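Local coordinates for PatF (Prochloron didemni, PDB 4BG2), which probably acts as a prenyltransferase-family protein in patellamide (cyanobactin) biosynthesis, with an antiparallel barrel and helices consistent with the ABBA-type fold, at residues F257-S261 and L262-I266; Y267-C270 and Q271-C275; H247-I250 and K251-P254. All coordinates share one frame; numbering follows the deposited sequence.

Interaction 1 (F257-S261 and L262-I266)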
# COMPACT_ATOMS: atom_id res chain seq x y z
N PHE A 257 -4.01 4.73 -19.26
CA PHE A 257 -3.42 5.90 -18.64
C PHE A 257 -2.42 6.55 -19.59
O PHE A 257 -1.71 5.85 -20.32
CB PHE A 257 -2.68 5.48 -17.36
CG PHE A 257 -3.54 4.74 -16.37
CD1 PHE A 257 -4.39 5.43 -15.52
CD2 PHE A 257 -3.51 3.35 -16.29
CE1 PHE A 257 -5.18 4.74 -14.61
CE2 PHE A 257 -4.30 2.67 -15.39
CZ PHE A 257 -5.14 3.37 -14.55
N THR A 258 -2.33 7.88 -19.53
CA THR A 258 -1.27 8.65 -20.17
C THR A 258 -0.50 9.38 -19.09
O THR A 258 -1.09 10.04 -18.24
CB THR A 258 -1.87 9.68 -21.15
OG1 THR A 258 -2.72 9.01 -22.07
CG2 THR A 258 -0.79 10.43 -21.92
N PHE A 259 0.82 9.24 -19.10
CA PHE A 259 1.65 9.74 -18.02
C PHE A 259 2.41 10.98 -18.44
O PHE A 259 2.70 11.18 -19.63
CB PHE A 259 2.68 8.68 -17.60
CG PHE A 259 2.09 7.36 -17.19
CD1 PHE A 259 1.45 7.21 -15.97
CD2 PHE A 259 2.21 6.23 -18.01
CE1 PHE A 259 0.92 5.99 -15.58
CE2 PHE A 259 1.69 5.00 -17.62
CZ PHE A 259 1.05 4.88 -16.40
N ASN A 260 2.77 11.80 -17.45
CA ASN A 260 3.81 12.79 -17.65
C ASN A 260 5.14 12.06 -17.86
O ASN A 260 5.18 10.83 -17.88
CB ASN A 260 3.85 13.80 -16.49
CG ASN A 260 4.31 13.18 -15.17
OD1 ASN A 260 4.64 12.00 -15.11
ND2 ASN A 260 4.38 14.01 -14.14
N SER A 261 6.22 12.79 -18.04
CA SER A 261 7.50 12.18 -18.39
C SER A 261 8.02 11.20 -17.32
O SER A 261 8.51 10.11 -17.63
CB SER A 261 8.52 13.28 -18.62
OG SER A 261 9.82 12.73 -18.67
N LEU A 262 7.90 11.60 -16.06
CA LEU A 262 8.31 10.73 -14.96
C LEU A 262 7.54 9.40 -14.92
O LEU A 262 8.11 8.37 -14.57
CB LEU A 262 8.18 11.46 -13.63
CG LEU A 262 9.30 12.44 -13.28
CD1 LEU A 262 9.01 13.10 -11.95
CD2 LEU A 262 10.65 11.72 -13.25
N GLY A 263 6.25 9.42 -15.27
CA GLY A 263 5.45 8.20 -15.32
C GLY A 263 5.92 7.26 -16.43
O GLY A 263 5.92 6.04 -16.27
N ASP A 264 6.32 7.85 -17.55
CA ASP A 264 6.89 7.07 -18.65
C ASP A 264 8.20 6.41 -18.23
O ASP A 264 8.46 5.27 -18.58
CB ASP A 264 7.13 7.96 -19.87
CG ASP A 264 5.83 8.44 -20.50
OD1 ASP A 264 4.77 7.82 -20.24
OD2 ASP A 264 5.86 9.43 -21.27
N LYS A 265 9.01 7.13 -17.46
CA LYS A 265 10.25 6.55 -16.95
C LYS A 265 9.98 5.36 -16.02
O LYS A 265 10.62 4.31 -16.14
CB LYS A 265 11.08 7.59 -16.22
CG LYS A 265 12.19 6.99 -15.37
CD LYS A 265 13.11 8.07 -14.83
CE LYS A 265 14.17 7.48 -13.92
NZ LYS A 265 15.30 8.45 -13.82
N ILE A 266 9.02 5.52 -15.11
CA ILE A 266 8.66 4.43 -14.22
C ILE A 266 8.12 3.26 -15.04
O ILE A 266 8.44 2.10 -14.76
CB ILE A 266 7.60 4.83 -13.16
CG1 ILE A 266 8.14 5.93 -12.25
CG2 ILE A 266 7.19 3.63 -12.31
CD1 ILE A 266 7.05 6.79 -11.63

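Interaction 2 (Y267-C270 and Q271-C275)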
# COMPACT_ATOMS: atom_id res chain seq x y z
N TYR A 267 7.29 3.57 -16.04
CA TYR A 267 6.70 2.54 -16.86
C TYR A 267 7.75 1.72 -17.60
O TYR A 267 7.69 0.50 -17.61
CB TYR A 267 5.73 3.16 -17.87
CG TYR A 267 5.20 2.14 -18.83
CD1 TYR A 267 4.31 1.16 -18.40
CD2 TYR A 267 5.61 2.12 -20.15
CE1 TYR A 267 3.82 0.21 -19.27
CE2 TYR A 267 5.14 1.16 -21.03
CZ TYR A 267 4.24 0.21 -20.58
OH TYR A 267 3.76 -0.73 -21.44
N ASN A 268 8.69 2.42 -18.22
CA ASN A 268 9.80 1.79 -18.95
C ASN A 268 10.66 0.94 -18.05
O ASN A 268 11.04 -0.18 -18.40
CB ASN A 268 10.69 2.88 -19.56
CG ASN A 268 10.02 3.57 -20.73
OD1 ASN A 268 9.10 3.05 -21.34
ND2 ASN A 268 10.50 4.75 -21.03
N PHE A 269 10.96 1.47 -16.86
CA PHE A 269 11.72 0.70 -15.90
C PHE A 269 11.00 -0.61 -15.58
O PHE A 269 11.62 -1.67 -15.58
CB PHE A 269 11.95 1.51 -14.63
CG PHE A 269 12.46 0.68 -13.50
CD1 PHE A 269 13.80 0.32 -13.43
CD2 PHE A 269 11.59 0.21 -12.52
CE1 PHE A 269 14.27 -0.46 -12.39
CE2 PHE A 269 12.06 -0.57 -11.49
CZ PHE A 269 13.40 -0.90 -11.42
N CYS A 270 9.69 -0.53 -15.35
CA CYS A 270 8.91 -1.72 -15.02
C CYS A 270 8.93 -2.81 -16.09
O CYS A 270 9.06 -4.00 -15.74
CB CYS A 270 7.46 -1.36 -14.71
SG CYS A 270 7.26 -0.73 -13.04
N GLN A 271 8.83 -2.39 -17.37
CA GLN A 271 8.77 -3.33 -18.50
C GLN A 271 10.09 -4.05 -18.74
O GLN A 271 10.10 -5.13 -19.32
CB GLN A 271 8.25 -2.68 -19.82
CG GLN A 271 9.17 -1.66 -20.55
CD GLN A 271 8.61 -1.14 -21.89
OE1 GLN A 271 8.66 0.07 -22.18
NE2 GLN A 271 8.10 -2.04 -22.71
N SER A 272 11.20 -3.48 -18.28
CA SER A 272 12.49 -4.13 -18.38
C SER A 272 12.82 -5.00 -17.17
O SER A 272 13.79 -5.76 -17.21
CB SER A 272 13.59 -3.08 -18.55
OG SER A 272 13.55 -2.16 -17.48
N GLN A 273 12.06 -4.89 -16.08
CA GLN A 273 12.35 -5.68 -14.87
C GLN A 273 11.62 -7.02 -14.83
O GLN A 273 10.46 -7.11 -15.17
CB GLN A 273 11.97 -4.90 -13.61
CG GLN A 273 12.84 -3.71 -13.29
CD GLN A 273 14.30 -4.07 -13.22
OE1 GLN A 273 14.77 -4.60 -12.21
NE2 GLN A 273 15.03 -3.81 -14.30
N GLY A 274 12.30 -8.06 -14.37
CA GLY A 274 11.68 -9.36 -14.16
C GLY A 274 10.97 -9.39 -12.82
O GLY A 274 11.06 -8.46 -12.02
N CYS A 275 10.25 -10.48 -12.58
CA CYS A 275 9.72 -10.79 -11.26
C CYS A 275 8.50 -10.00 -10.84
O CYS A 275 7.99 -10.22 -9.75
CB CYS A 275 10.83 -10.67 -10.20
SG CYS A 275 12.25 -11.71 -10.65

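Interaction 3 (H247-I250 and K251-P254)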
# COMPACT_ATOMS: atom_id res chain seq x y z
N HIS A 247 -3.24 -4.08 -12.13
CA HIS A 247 -3.10 -4.82 -13.38
C HIS A 247 -2.00 -5.86 -13.28
O HIS A 247 -0.93 -5.60 -12.72
CB HIS A 247 -2.76 -3.86 -14.51
CG HIS A 247 -3.89 -2.98 -14.90
ND1 HIS A 247 -4.76 -3.29 -15.93
CD2 HIS A 247 -4.32 -1.80 -14.39
CE1 HIS A 247 -5.66 -2.33 -16.04
NE2 HIS A 247 -5.42 -1.42 -15.11
N SER A 248 -2.26 -7.03 -13.86
CA SER A 248 -1.29 -8.10 -13.86
C SER A 248 -0.49 -8.13 -15.16
O SER A 248 0.51 -8.82 -15.24
CB SER A 248 -1.98 -9.45 -13.61
OG SER A 248 -2.91 -9.71 -14.63
N ILE A 249 -0.92 -7.37 -16.16
CA ILE A 249 -0.19 -7.25 -17.42
C ILE A 249 0.25 -5.80 -17.59
O ILE A 249 -0.55 -4.92 -17.90
CB ILE A 249 -1.02 -7.70 -18.64
CG1 ILE A 249 -1.85 -8.95 -18.29
CG2 ILE A 249 -0.10 -7.98 -19.83
CD1 ILE A 249 -2.75 -9.44 -19.40
N ILE A 250 1.55 -5.58 -17.42
CA ILE A 250 2.13 -4.24 -17.44
C ILE A 250 1.84 -3.49 -18.74
O ILE A 250 1.55 -2.29 -18.71
CB ILE A 250 3.65 -4.29 -17.18
CG1 ILE A 250 3.90 -4.85 -15.78
CG2 ILE A 250 4.26 -2.90 -17.31
CD1 ILE A 250 5.36 -5.11 -15.47
N LYS A 251 1.90 -4.20 -19.86
CA LYS A 251 1.75 -3.58 -21.18
C LYS A 251 0.35 -3.03 -21.43
O LYS A 251 0.14 -2.25 -22.35
CB LYS A 251 2.16 -4.58 -22.27
CG LYS A 251 3.67 -4.80 -22.29
CD LYS A 251 4.12 -6.11 -22.91
CE LYS A 251 5.53 -6.44 -22.42
NZ LYS A 251 6.13 -7.59 -23.15
N ASP A 252 -0.61 -3.41 -20.60
CA ASP A 252 -1.95 -2.86 -20.67
C ASP A 252 -2.06 -1.44 -20.11
O ASP A 252 -3.06 -0.78 -20.38
CB ASP A 252 -2.95 -3.78 -19.95
CG ASP A 252 -3.27 -5.05 -20.75
OD1 ASP A 252 -3.07 -5.09 -21.99
OD2 ASP A 252 -3.75 -6.02 -20.11
N LEU A 253 -1.08 -0.96 -19.33
CA LEU A 253 -1.23 0.37 -18.71
C LEU A 253 -1.42 1.51 -19.71
O LEU A 253 -2.31 2.33 -19.52
CB LEU A 253 -0.07 0.71 -17.75
CG LEU A 253 0.06 -0.04 -16.42
CD1 LEU A 253 1.22 0.58 -15.65
CD2 LEU A 253 -1.21 -0.03 -15.57
N PRO A 254 -0.58 1.58 -20.77
CA PRO A 254 -0.76 2.64 -21.79
C PRO A 254 -2.13 2.66 -22.49
O PRO A 254 -2.49 3.67 -23.10
CB PRO A 254 0.34 2.35 -22.81
CG PRO A 254 1.37 1.58 -22.06
CD PRO A 254 0.62 0.77 -21.04

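Interaction 1 (F257-S261 and L262-I266)
N260 is the N-cap of helix 261-272, and its side chain closes the first turn: OD1 accepts the backbone N-H of G263, with G263 N to N260 OD1 at 3.0 Å and an N-H...O angle of 154°. The donor lies nearly along the amide C=O axis. N260 reaches back because CG sits between the backbone N and the carbonyl carbon (chi1 68°), which turns the amide over the helix start. Both oxygens of N260 accept, since the backbone O takes the N-H of D264 (D264 N to N260 O 3.2 Å), with a weak extra approach of G263 N to the same atom. The other amide atom, ND2, is hydrogen-bonded to E294, which holds the amide in one orientation.

The tight part lies beside this cap. With no side chain on G263, F259 CB comes to 3.6 Å from G263 CA, and G263 O stands 4.0 Å above one face of the F259 ring, displaced toward its rim. F259 also touches I281 of strand 276-284, so the buried ring lies between the helix start and the barrel wall. The loose part is the S261 and K265 side, both exposed: the link there is the backbone bond K265 N to S261 O at 3.0 Å, while the extended K265 chain leads away from the turn. D264, partly exposed, marks the edge of the packed part, its OD1 3.5 Å from F259 CB. Its carboxylate is turned 86° from the phenyl plane and approaches the ring at its edge, D264 OD1 lying 3.7 Å from F259 CD2.

Interaction 2 (Y267-C270 and Q271-C275)
Q273 lays its CG over one face of the F269 ring, at the C-terminal end of helix 261-272 where the chain leaves the helix. The evidence for a CH-pi contact is direct: Q273 CG is 3.7 Å from the centroid of the F269 ring and 22° off the ring normal. CG is displaced toward the rim, with F269 CZ its nearest ring atom at 3.4 Å. A bend at chi2 of Q273 (-55°) sets the amide above and beyond the CE1 and CZ rim, its plane only 11° from that of the ring, while CG covers the face. F269 in turn meets F26 edge-to-face and touches A25 of helix 3-25. Were F269 an alanine, the Q273 side chain would probably lose the ring face beneath its CG, and F26 its edge-to-face partner.

The backbone shows how the helix ends. The i to i+4 bond Q271 N to Y267 O (3.1 Å) is still regular, but S272 N to N268 O has lengthened to 3.3 Å and is weak. The turn finishes with an i to i+3 bond, Q273 N to C270 O at 3.1 Å. On the buried side, C270 packs on F298 and Y300 of strand 295-303, and a little further on C275 is tied by a disulfide to C306. On the exposed side of the last turn F269 O becomes a shared acceptor. The N-H groups of S272 and Q273 reach it only weakly, and the serine hydroxyl supplements these poor bonds, S272 OG donating to F269 O at 2.8 Å.

Interaction 3 (H247-I250 and K251-P254)
I249 and D252, three residues apart, meet through both backbone and side chain, and L253 makes the corresponding backbone link to I250. The hydrogen bonds come first. D252 N donates to I249 O at 3.1 Å, and L253 N donates to I250 O at 3.0 Å with a nearly straight N-H...O angle of 170°. Both span three residues, the i to i+3 spacing of a 3-10 turn. The L253 side chain lies against the second acceptor, with L253 CG 3.5 Å from I250 O.

The apolar contacts form a second group. L253 reaches back so that CD2 comes to 3.8 Å from H247 CD2, meeting the imidazole at a slant. The torsions account for this: CG of L253 lies anti to the carbonyl carbon (chi1 -70°), CD1 continues the chain in extended form (chi2 -176°), and CD2 is the branch left to meet the ring. On the barrel side, L253 and H247 both touch V279 of strand 276-284, and the H247 ring also meets the ring of Y256. I250 turns its side chain to I276 and V279, and touches Y267 of helix 261-272.

Contacts of the carboxylate with carbon make the third group. D252 OD2 lies 3.5 Å from I249 CB and 3.6 Å from I249 CD1, the acid crossing the isoleucine at an angle on the exposed side. Its charge has a distant counterpart: D252 OD1 forms a long, weak ion pair with K255.

Taken together, this is a 3-10 turn leading from the end of barrel strand 242-247 into the short helix 253-256, a strand-to-helix connection on an antiparallel barrel like that of the ABBA-type prenyltransferases.

Following the chain, interaction 3 leaves barrel strand 242-247, interaction 1 starts helix 261-272 and interaction 2 ends it. All three lie on the same side of the chain's centre. Interactions 1 and 3 are partly buried and lean on strand 276-284, whereas interaction 2 is mainly a surface contact. Their chemistry differs accordingly: a side-chain amide caps the helix start in interaction 1, a hydroxyl and a CH-pi contact finish it in interaction 2, and i to i+3 backbone bonds carry interaction 3. Y267 joins interactions 2 and 3, its OH packing 3.4 Å from P254 CG. Interactions 1 and 3 meet more loosely, with F257 CE2 4.2 Å from H247 NE2.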